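Local coordinates for 4-alpha-glucanotransferase (Streptococcus agalactiae, PDB 6M6T), which belongs to the amylomaltase family of TIM-barrel enzymes and is modelled here with glycan ligands bound in two pockets, at residues E399-N402 with G403-E406; E406-T409 with V410-A414; K484-L487 with K488-T491; D277-I280 with Y281-Q284. One frame throughout, in Å; residues are numbered along the deposited sequence.

Interaction 1: residues E399-N402 with G403-E406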
loop_
_atom_site.group_PDB
_atom_site.type_symbol
_atom_site.label_atom_id
_atom_site.label_comp_id
_atom_site.label_asym_id
_atom_site.label_seq_id
_atom_site.Cartn_x
_atom_site.Cartn_y
_atom_site.Cartn_z
ATOM N N GLU A 399 5.734 -15.389 0.547
ATOM C CA GLU A 399 4.946 -16.369 1.267
ATOM C C GLU A 399 4.919 -16.037 2.756
ATOM O O GLU A 399 5.770 -15.315 3.266
ATOM C CB GLU A 399 5.532 -17.754 1.040
ATOM C CG GLU A 399 5.863 -18.005 -0.408
ATOM C CD GLU A 399 6.854 -19.125 -0.597
ATOM O OE1 GLU A 399 8.083 -18.835 -0.617
ATOM O OE2 GLU A 399 6.400 -20.291 -0.714
ATOM N N VAL A 400 3.908 -16.542 3.459
ATOM C CA VAL A 400 4.006 -16.546 4.908
ATOM C C VAL A 400 5.087 -17.542 5.294
ATOM O O VAL A 400 5.347 -18.509 4.564
ATOM C CB VAL A 400 2.662 -16.896 5.569
ATOM C CG1 VAL A 400 1.555 -15.995 5.036
ATOM C CG2 VAL A 400 2.349 -18.367 5.361
ATOM N N ILE A 401 5.737 -17.301 6.444
ATOM C CA ILE A 401 6.878 -18.122 6.868
ATOM C C ILE A 401 6.513 -19.600 6.862
ATOM O O ILE A 401 7.297 -20.452 6.411
ATOM C CB ILE A 401 7.380 -17.689 8.262
ATOM C CG1 ILE A 401 8.002 -16.298 8.216
ATOM C CG2 ILE A 401 8.381 -18.705 8.823
ATOM C CD1 ILE A 401 8.139 -15.689 9.573
ATOM N N ASN A 402 5.324 -19.930 7.372
ATOM C CA ASN A 402 4.888 -21.316 7.335
ATOM C C ASN A 402 4.853 -21.839 5.920
ATOM O O ASN A 402 5.149 -23.018 5.692
ATOM C CB ASN A 402 3.523 -21.457 7.974
ATOM C CG ASN A 402 3.623 -21.706 9.440
ATOM O OD1 ASN A 402 4.607 -22.278 9.909
ATOM N ND2 ASN A 402 2.613 -21.277 10.188
ATOM N N GLY A 403 4.506 -20.976 4.963
ATOM C CA GLY A 403 4.508 -21.389 3.569
ATOM C C GLY A 403 5.906 -21.479 2.983
ATOM O O GLY A 403 6.239 -22.446 2.294
ATOM N N TRP A 404 6.740 -20.464 3.237
ATOM C CA TRP A 404 8.119 -20.484 2.746
ATOM C C TRP A 404 8.851 -21.743 3.198
ATOM O O TRP A 404 9.598 -22.349 2.420
ATOM C CB TRP A 404 8.846 -19.222 3.214
ATOM C CG TRP A 404 10.327 -19.340 3.326
ATOM C CD1 TRP A 404 11.248 -19.030 2.369
ATOM C CD2 TRP A 404 11.072 -19.756 4.481
ATOM N NE1 TRP A 404 12.517 -19.237 2.850
ATOM C CE2 TRP A 404 12.437 -19.684 4.144
ATOM C CE3 TRP A 404 10.715 -20.188 5.767
ATOM C CZ2 TRP A 404 13.449 -20.039 5.040
ATOM C CZ3 TRP A 404 11.726 -20.537 6.659
ATOM C CH2 TRP A 404 13.077 -20.462 6.285
ATOM N N PHE A 405 8.601 -22.185 4.437
ATOM C CA PHE A 405 9.277 -23.362 4.970
ATOM C C PHE A 405 8.867 -24.670 4.294
ATOM O O PHE A 405 9.614 -25.649 4.384
ATOM C CB PHE A 405 9.048 -23.482 6.476
ATOM C CG PHE A 405 10.033 -24.398 7.144
ATOM C CD1 PHE A 405 11.387 -24.097 7.130
ATOM C CD2 PHE A 405 9.620 -25.584 7.739
ATOM C CE1 PHE A 405 12.309 -24.947 7.713
ATOM C CE2 PHE A 405 10.537 -26.439 8.326
ATOM C CZ PHE A 405 11.881 -26.120 8.315
ATOM N N GLU A 406 7.705 -24.737 3.637
ATOM C CA GLU A 406 7.378 -25.960 2.904
ATOM C C GLU A 406 8.285 -26.126 1.696
ATOM O O GLU A 406 8.801 -27.219 1.445
ATOM C CB GLU A 406 5.928 -25.955 2.430
ATOM C CG GLU A 406 4.927 -25.306 3.361
ATOM C CD GLU A 406 3.521 -25.811 3.101
ATOM O OE1 GLU A 406 3.384 -26.799 2.334
ATOM O OE2 GLU A 406 2.557 -25.224 3.657
#
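V400, the N-cap residue of the short helix 401-404, offers its carbonyl to two amides of the turn that follows. W404 N donates to V400 O over 2.7 Å in a fairly straight bond (N-H...O 162°), while G403 N reaches the same oxygen through a weak, strongly bent one (119°). One residue on, F405 N takes I401 O at 2.9 Å. That carbonyl also lies at the edge of the W404 indole and in its plane, with W404 CE3 3.5 Å from I401 O. Nearby, I401 CG2 touches W404 CE3 at 4.1 Å. On the other flank the E399 chain, extended beyond CG, runs past the backbone of W404, its OE1 3.7 Å from W404 CA and its carboxylate turned 78° against the indole. Its other oxygen, OE2, is bonded by N407 ND2. N402 ND2 donates to K454 O and W404 NE1 weakly to E368 O, while D450 OD1 accepts from I401 N at the start of the helix. The turn comes soon after the glycan-pocket residues H396 and D397; I401, N402 and F405 lean on helix 428-438, V400 on helix 448-451 and F405 on helix 410-419.

Interaction 2: residues E406-T409 with V410-A414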
loop_
_atom_site.group_PDB
_atom_site.type_symbol
_atom_site.label_atom_id
_atom_site.label_comp_id
_atom_site.label_asym_id
_atom_site.label_seq_id
_atom_site.Cartn_x
_atom_site.Cartn_y
_atom_site.Cartn_z
ATOM N N GLU A 406 7.705 -24.737 3.637
ATOM C CA GLU A 406 7.378 -25.960 2.904
ATOM C C GLU A 406 8.285 -26.126 1.696
ATOM O O GLU A 406 8.801 -27.219 1.445
ATOM C CB GLU A 406 5.928 -25.955 2.430
ATOM C CG GLU A 406 4.927 -25.306 3.361
ATOM C CD GLU A 406 3.521 -25.811 3.101
ATOM O OE1 GLU A 406 3.384 -26.799 2.334
ATOM O OE2 GLU A 406 2.557 -25.224 3.657
ATOM N N ASN A 407 8.496 -25.057 0.937
ATOM C CA ASN A 407 9.115 -25.158 -0.384
ATOM C C ASN A 407 10.620 -24.994 -0.321
ATOM O O ASN A 407 11.214 -24.210 -1.053
ATOM C CB ASN A 407 8.482 -24.132 -1.304
ATOM C CG ASN A 407 6.988 -24.259 -1.325
ATOM O OD1 ASN A 407 6.456 -25.370 -1.465
ATOM N ND2 ASN A 407 6.289 -23.139 -1.164
ATOM N N LEU A 408 11.237 -25.770 0.560
ATOM C CA LEU A 408 12.676 -25.758 0.755
ATOM C C LEU A 408 13.226 -27.156 0.500
ATOM O O LEU A 408 12.647 -28.163 0.949
ATOM C CB LEU A 408 13.036 -25.282 2.162
ATOM C CG LEU A 408 13.245 -23.801 2.525
ATOM C CD1 LEU A 408 12.251 -22.883 1.819
ATOM C CD2 LEU A 408 13.215 -23.573 4.072
ATOM N N THR A 409 14.313 -27.202 -0.273
ATOM C CA THR A 409 15.177 -28.374 -0.292
ATOM C C THR A 409 15.359 -28.905 1.125
ATOM O O THR A 409 15.670 -28.127 2.035
ATOM C CB THR A 409 16.545 -27.970 -0.842
ATOM O OG1 THR A 409 16.387 -27.039 -1.927
ATOM C CG2 THR A 409 17.378 -29.180 -1.289
ATOM N N VAL A 410 15.159 -30.218 1.319
ATOM C CA VAL A 410 15.352 -30.696 2.678
ATOM C C VAL A 410 16.791 -30.467 3.151
ATOM O O VAL A 410 17.032 -30.387 4.363
ATOM C CB VAL A 410 14.938 -32.158 2.811
ATOM C CG1 VAL A 410 14.640 -32.464 4.281
ATOM C CG2 VAL A 410 13.705 -32.459 1.969
ATOM N N GLU A 411 17.745 -30.283 2.229
ATOM C CA GLU A 411 19.047 -29.761 2.639
ATOM C C GLU A 411 18.948 -28.281 3.019
ATOM O O GLU A 411 19.588 -27.842 3.982
ATOM C CB GLU A 411 20.095 -29.997 1.540
ATOM C CG GLU A 411 20.381 -28.820 0.595
ATOM C CD GLU A 411 21.728 -28.945 -0.137
ATOM O OE1 GLU A 411 22.074 -28.029 -0.914
ATOM O OE2 GLU A 411 22.448 -29.951 0.061
ATOM N N GLN A 412 18.117 -27.505 2.308
ATOM C CA GLN A 412 17.872 -26.116 2.704
ATOM C C GLN A 412 17.114 -26.037 4.025
ATOM O O GLN A 412 17.378 -25.154 4.852
ATOM C CB GLN A 412 17.079 -25.391 1.625
ATOM C CG GLN A 412 17.903 -24.559 0.698
ATOM C CD GLN A 412 17.142 -24.208 -0.553
ATOM O OE1 GLN A 412 15.923 -24.390 -0.627
ATOM N NE2 GLN A 412 17.857 -23.718 -1.554
ATOM N N LYS A 413 16.150 -26.933 4.234
ATOM C CA LYS A 413 15.468 -26.978 5.521
ATOM C C LYS A 413 16.453 -27.288 6.633
ATOM O O LYS A 413 16.484 -26.594 7.656
ATOM C CB LYS A 413 14.347 -28.019 5.510
ATOM C CG LYS A 413 13.199 -27.727 4.568
ATOM C CD LYS A 413 12.297 -28.950 4.400
ATOM C CE LYS A 413 11.733 -29.426 5.750
ATOM N NZ LYS A 413 10.374 -28.865 6.063
ATOM N N ALA A 414 17.246 -28.354 6.458
ATOM C CA ALA A 414 18.221 -28.737 7.472
ATOM C C ALA A 414 19.134 -27.568 7.805
ATOM O O ALA A 414 19.343 -27.227 8.978
ATOM C CB ALA A 414 19.035 -29.937 6.984
#
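Q412 folds back over T409 at the N-terminus of helix 410-419, where T409 holds the N-cap position and the side chain of Q412, three residues on, accepts from its backbone amide. T409 N donates to Q412 OE1 over 3.3 Å, the donor standing above the plane of the amide C=O rather than on a lone pair. The T409 side chain itself makes no capping bond. With OG1 beside the backbone N (chi1 -39°), the hydroxyl instead donates weakly to the same Q412 OE1 at 3.0 Å, so one amide oxygen serves both the N-H and the hydroxyl of T409. Q412 NE2, at the other end of the amide, has a weak bond to Y372 O.

The remaining side chains sort themselves by direction. T409 and E411 lie side by side and point the same way, T409 CG2 resting 3.6 Å from E411 CG. L408, the buried member of the group, meets Q412 at about a right angle, with L408 CB 4.1 Å from Q412 CB, and slants across K413. Beyond CG the K413 chain bends at chi3 and chi4, and the side chain also touches F405. Upstream, N407 is the centre of an inverse gamma turn in the loop before the helix. From V410 onward the backbone is helical, and K413 N donates to T409 O. Beside that bond K413 CG packs 3.4 Å from L408 CB, and K413 CD lies 3.6 Å from L408 O.

Interaction 3: residues K484-L487 with K488-T491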
loop_
_atom_site.group_PDB
_atom_site.type_symbol
_atom_site.label_atom_id
_atom_site.label_comp_id
_atom_site.label_asym_id
_atom_site.label_seq_id
_atom_site.Cartn_x
_atom_site.Cartn_y
_atom_site.Cartn_z
ATOM N N LYS A 484 0.493 -12.424 21.926
ATOM C CA LYS A 484 0.920 -11.096 22.353
ATOM C C LYS A 484 2.118 -11.186 23.282
ATOM O O LYS A 484 3.046 -10.374 23.191
ATOM C CB LYS A 484 -0.239 -10.356 23.032
ATOM C CG LYS A 484 -1.367 -9.983 22.074
ATOM C CD LYS A 484 -2.757 -9.970 22.728
ATOM C CE LYS A 484 -3.132 -8.583 23.208
ATOM N NZ LYS A 484 -2.460 -8.338 24.502
ATOM N N ALA A 485 2.114 -12.169 24.188
ATOM C CA ALA A 485 3.225 -12.331 25.120
ATOM C C ALA A 485 4.503 -12.716 24.386
ATOM O O ALA A 485 5.594 -12.250 24.732
ATOM C CB ALA A 485 2.869 -13.381 26.169
ATOM N N PHE A 486 4.368 -13.548 23.352
ATOM C CA PHE A 486 5.508 -13.906 22.523
ATOM C C PHE A 486 6.117 -12.677 21.864
ATOM O O PHE A 486 7.349 -12.500 21.850
ATOM C CB PHE A 486 5.084 -14.914 21.457
ATOM C CG PHE A 486 6.125 -15.122 20.413
ATOM C CD1 PHE A 486 7.358 -15.652 20.752
ATOM C CD2 PHE A 486 5.906 -14.738 19.109
ATOM C CE1 PHE A 486 8.338 -15.826 19.801
ATOM C CE2 PHE A 486 6.886 -14.913 18.157
ATOM C CZ PHE A 486 8.106 -15.449 18.501
ATOM N N LEU A 487 5.267 -11.832 21.269
ATOM C CA LEU A 487 5.791 -10.640 20.607
ATOM C C LEU A 487 6.458 -9.716 21.621
ATOM O O LEU A 487 7.570 -9.226 21.391
ATOM C CB LEU A 487 4.688 -9.908 19.827
ATOM C CG LEU A 487 5.070 -8.613 19.079
ATOM C CD1 LEU A 487 6.264 -8.827 18.168
ATOM C CD2 LEU A 487 3.911 -8.008 18.306
ATOM N N LYS A 488 5.808 -9.478 22.764
ATOM C CA LYS A 488 6.446 -8.642 23.778
ATOM C C LYS A 488 7.787 -9.225 24.197
ATOM O O LYS A 488 8.754 -8.483 24.402
ATOM C CB LYS A 488 5.555 -8.456 25.010
ATOM C CG LYS A 488 6.156 -7.454 25.995
ATOM C CD LYS A 488 5.369 -7.358 27.270
ATOM C CE LYS A 488 5.087 -5.903 27.640
ATOM N NZ LYS A 488 3.786 -5.735 28.390
ATOM N N GLU A 489 7.868 -10.554 24.311
ATOM C CA GLU A 489 9.107 -11.180 24.757
ATOM C C GLU A 489 10.234 -10.931 23.763
ATOM O O GLU A 489 11.302 -10.449 24.146
ATOM C CB GLU A 489 8.913 -12.682 24.982
ATOM C CG GLU A 489 10.186 -13.410 25.368
ATOM C CD GLU A 489 10.047 -14.908 25.234
ATOM O OE1 GLU A 489 11.015 -15.654 25.536
ATOM O OE2 GLU A 489 8.950 -15.339 24.822
ATOM N N ILE A 490 10.021 -11.253 22.485
ATOM C CA ILE A 490 11.100 -11.024 21.532
ATOM C C ILE A 490 11.427 -9.537 21.442
ATOM O O ILE A 490 12.574 -9.160 21.149
ATOM C CB ILE A 490 10.783 -11.620 20.143
ATOM C CG1 ILE A 490 9.667 -10.845 19.446
ATOM C CG2 ILE A 490 10.492 -13.114 20.247
ATOM C CD1 ILE A 490 9.087 -11.607 18.335
ATOM N N THR A 491 10.462 -8.667 21.731
ATOM C CA THR A 491 10.781 -7.247 21.676
ATOM C C THR A 491 11.640 -6.816 22.867
ATOM O O THR A 491 12.508 -5.942 22.720
ATOM C CB THR A 491 9.490 -6.432 21.562
ATOM O OG1 THR A 491 8.790 -6.816 20.371
ATOM C CG2 THR A 491 9.791 -4.959 21.491
#
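K484 to T491 form regular alpha-helix, each amide of 488-491 donating to the carbonyl four residues back, from K488 N to K484 O at 2.9 Å through to T491 N to L487 O at 3.0 Å. The last of these carbonyls is gripped twice: T491 OG1 also donates to L487 O, over 2.9 Å, from above the carbonyl plane. The hydroxyl can do so because it sits beside its own backbone N (chi1 -60°), and Q41 NE2 bonds to it as well.

F486 and I490 make the main apolar contact. Both branches of the isoleucine meet the phenyl group: I490 CG2 comes within 3.5 Å of F486 CE1, and I490 CD1 stands over one face of the ring, 4.0 Å from CZ. The same CD1 touches L487 CD1 at 4.0 Å.

Helix 481-493 occupies the place of the last outer helix of the TIM barrel, next to helices 27-38 and 428-438 and facing the first strand, 6-10. L487 reaches V9 of that strand and F35 of helix 27-38, while I490 and T491 pack on Y437. Charged ends are held along the flanks: K484 NZ makes salt bridges to E38 and E481, and K488 NZ bonds to E38 O. On the other flank E489 OE1 pairs with R434 NH2, and the E489 chain runs extended past the F486 ring.

Interaction 4: residues D277-I280 with Y281-Q284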
loop_
_atom_site.group_PDB
_atom_site.type_symbol
_atom_site.label_atom_id
_atom_site.label_comp_id
_atom_site.label_asym_id
_atom_site.label_seq_id
_atom_site.Cartn_x
_atom_site.Cartn_y
_atom_site.Cartn_z
ATOM N N ASP A 277 8.059 18.747 -10.019
ATOM C CA ASP A 277 6.905 19.327 -9.337
ATOM C C ASP A 277 5.973 18.256 -8.768
ATOM O O ASP A 277 5.709 18.201 -7.556
ATOM C CB ASP A 277 6.173 20.226 -10.352
ATOM C CG ASP A 277 5.059 21.104 -9.731
ATOM O OD1 ASP A 277 4.111 20.584 -9.069
ATOM O OD2 ASP A 277 5.123 22.341 -9.959
ATOM N N TRP A 278 5.515 17.358 -9.635
ATOM C CA TRP A 278 4.509 16.386 -9.225
ATOM C C TRP A 278 5.045 15.444 -8.155
ATOM O O TRP A 278 4.322 15.079 -7.223
ATOM C CB TRP A 278 4.029 15.601 -10.441
ATOM C CG TRP A 278 2.933 14.620 -10.160
ATOM C CD1 TRP A 278 1.657 14.897 -9.720
ATOM C CD2 TRP A 278 3.004 13.196 -10.314
ATOM N NE1 TRP A 278 0.942 13.728 -9.594
ATOM C CE2 TRP A 278 1.745 12.672 -9.951
ATOM C CE3 TRP A 278 4.013 12.312 -10.719
ATOM C CZ2 TRP A 278 1.471 11.304 -9.985
ATOM C CZ3 TRP A 278 3.734 10.955 -10.756
ATOM C CH2 TRP A 278 2.478 10.467 -10.394
ATOM N N TRP A 279 6.310 15.042 -8.271
ATOM C CA TRP A 279 6.894 14.130 -7.295
ATOM C C TRP A 279 7.085 14.807 -5.945
ATOM O O TRP A 279 6.921 14.172 -4.895
ATOM C CB TRP A 279 8.226 13.613 -7.816
ATOM C CG TRP A 279 8.101 12.454 -8.733
ATOM C CD1 TRP A 279 8.405 12.427 -10.062
ATOM C CD2 TRP A 279 7.650 11.136 -8.393
ATOM N NE1 TRP A 279 8.173 11.168 -10.569
ATOM C CE2 TRP A 279 7.707 10.361 -9.564
ATOM C CE3 TRP A 279 7.204 10.541 -7.216
ATOM C CZ2 TRP A 279 7.330 9.025 -9.590
ATOM C CZ3 TRP A 279 6.838 9.215 -7.246
ATOM C CH2 TRP A 279 6.902 8.473 -8.422
ATOM N N ILE A 280 7.466 16.086 -5.949
ATOM C CA ILE A 280 7.558 16.816 -4.690
ATOM C C ILE A 280 6.201 16.840 -4.014
ATOM O O ILE A 280 6.096 16.681 -2.797
ATOM C CB ILE A 280 8.099 18.238 -4.920
ATOM C CG1 ILE A 280 9.485 18.179 -5.568
ATOM C CG2 ILE A 280 8.108 19.029 -3.614
ATOM C CD1 ILE A 280 10.543 17.663 -4.659
ATOM N N TYR A 281 5.141 16.982 -4.802
ATOM C CA TYR A 281 3.791 16.994 -4.242
ATOM C C TYR A 281 3.391 15.618 -3.702
ATOM O O TYR A 281 2.801 15.510 -2.614
ATOM C CB TYR A 281 2.834 17.505 -5.321
ATOM C CG TYR A 281 1.409 17.045 -5.252
ATOM C CD1 TYR A 281 0.490 17.680 -4.428
ATOM C CD2 TYR A 281 0.968 16.004 -6.053
ATOM C CE1 TYR A 281 -0.830 17.264 -4.383
ATOM C CE2 TYR A 281 -0.340 15.587 -6.020
ATOM C CZ TYR A 281 -1.241 16.217 -5.186
ATOM O OH TYR A 281 -2.553 15.785 -5.164
ATOM N N ARG A 282 3.729 14.556 -4.430
ATOM C CA ARG A 282 3.453 13.207 -3.942
ATOM C C ARG A 282 4.130 12.963 -2.595
ATOM O O ARG A 282 3.476 12.573 -1.617
ATOM C CB ARG A 282 3.912 12.171 -4.968
ATOM C CG ARG A 282 2.982 11.981 -6.162
ATOM C CD ARG A 282 3.143 10.592 -6.774
ATOM N NE ARG A 282 2.594 9.550 -5.910
ATOM C CZ ARG A 282 2.574 8.261 -6.226
ATOM N NH1 ARG A 282 3.076 7.859 -7.387
ATOM N NH2 ARG A 282 2.056 7.378 -5.384
ATOM N N ILE A 283 5.448 13.214 -2.535
ATOM C CA ILE A 283 6.240 12.991 -1.323
ATOM C C ILE A 283 5.746 13.867 -0.183
ATOM O O ILE A 283 5.713 13.438 0.976
ATOM C CB ILE A 283 7.734 13.249 -1.610
ATOM C CG1 ILE A 283 8.299 12.236 -2.614
ATOM C CG2 ILE A 283 8.527 13.188 -0.348
ATOM C CD1 ILE A 283 8.550 10.868 -2.032
ATOM N N GLN A 284 5.366 15.113 -0.488
ATOM C CA GLN A 284 4.900 16.024 0.552
ATOM C C GLN A 284 3.601 15.519 1.171
ATOM O O GLN A 284 3.455 15.451 2.405
ATOM C CB GLN A 284 4.726 17.430 -0.035
ATOM C CG GLN A 284 4.643 18.551 0.994
ATOM C CD GLN A 284 4.807 19.944 0.397
ATOM O OE1 GLN A 284 3.861 20.523 -0.152
ATOM N NE2 GLN A 284 6.007 20.496 0.521
#
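R282 lays its aliphatic chain over the indole of W278, with R282 CD poised 3.8 Å from the centroid of the six-membered ring and 18° off its normal, a CH-pi contact on one face. The two side chains run alongside each other and point the same way. W279 flanks the arginine too: its ring is only 15° from the guanidinium plane, and R282 CD lies 4.0 Å from W279 CZ3. The bend at chi3 (71°) in the arginine chain carries NH1 toward this second indole, 4.0 Å from W279 CH2. The tryptophans also meet each other, W278 CZ3 standing above one face of W279 near its rim.

On the same side of the W278 plane, but by the five-membered ring, comes Y281. Its ring approaches the indole obliquely, Y281 CD2 3.9 Å from W278 CD1, and W278 O lies at the edge of the tyrosine ring, in its plane.

All of this rests on the first turns of helix 277-289, whose backbone bonds include R282 N to W278 O at 2.9 Å and I283 N to W279 O at 2.9 Å. The helix belongs to the outer layer of the TIM barrel and leads into strand 292-295; W279, R282 and I283 press on M217 of the adjoining strand 212-217. I280, I283 and Q284 face helix 324-335.

Further out, R282 NH2 donates to P218 O; the R282 side chain lies about 9 Å from a bound 1,5-anhydro-D-glucitol. W279 sits in an aromatic cluster, its ring nearly parallel to W268 and edge-to-face with F301 and Y266.

How the interactions relate
Along the chain the order is interaction 4, then 1, 2 and 3. Interactions 1 and 2 are neighbours, their centres about 11 Å apart: they share E406, lead from helix 401-404 into helix 410-419, and are joined by the hydrogen bond between E399 and N407. Interaction 3, on the C-terminal helix 481-493, has its centre about 21 Å from that of interaction 1, and both contacts lean on helix 428-438. Interaction 4 is on the opposite side of the chain's centre from 1 and 2, its centre about 37 and 45 Å from theirs. Interactions 3 and 4 lie on outer helices of the barrel. The side chains of E399 and R282 come within about 10 and 9 Å of bound sugar units.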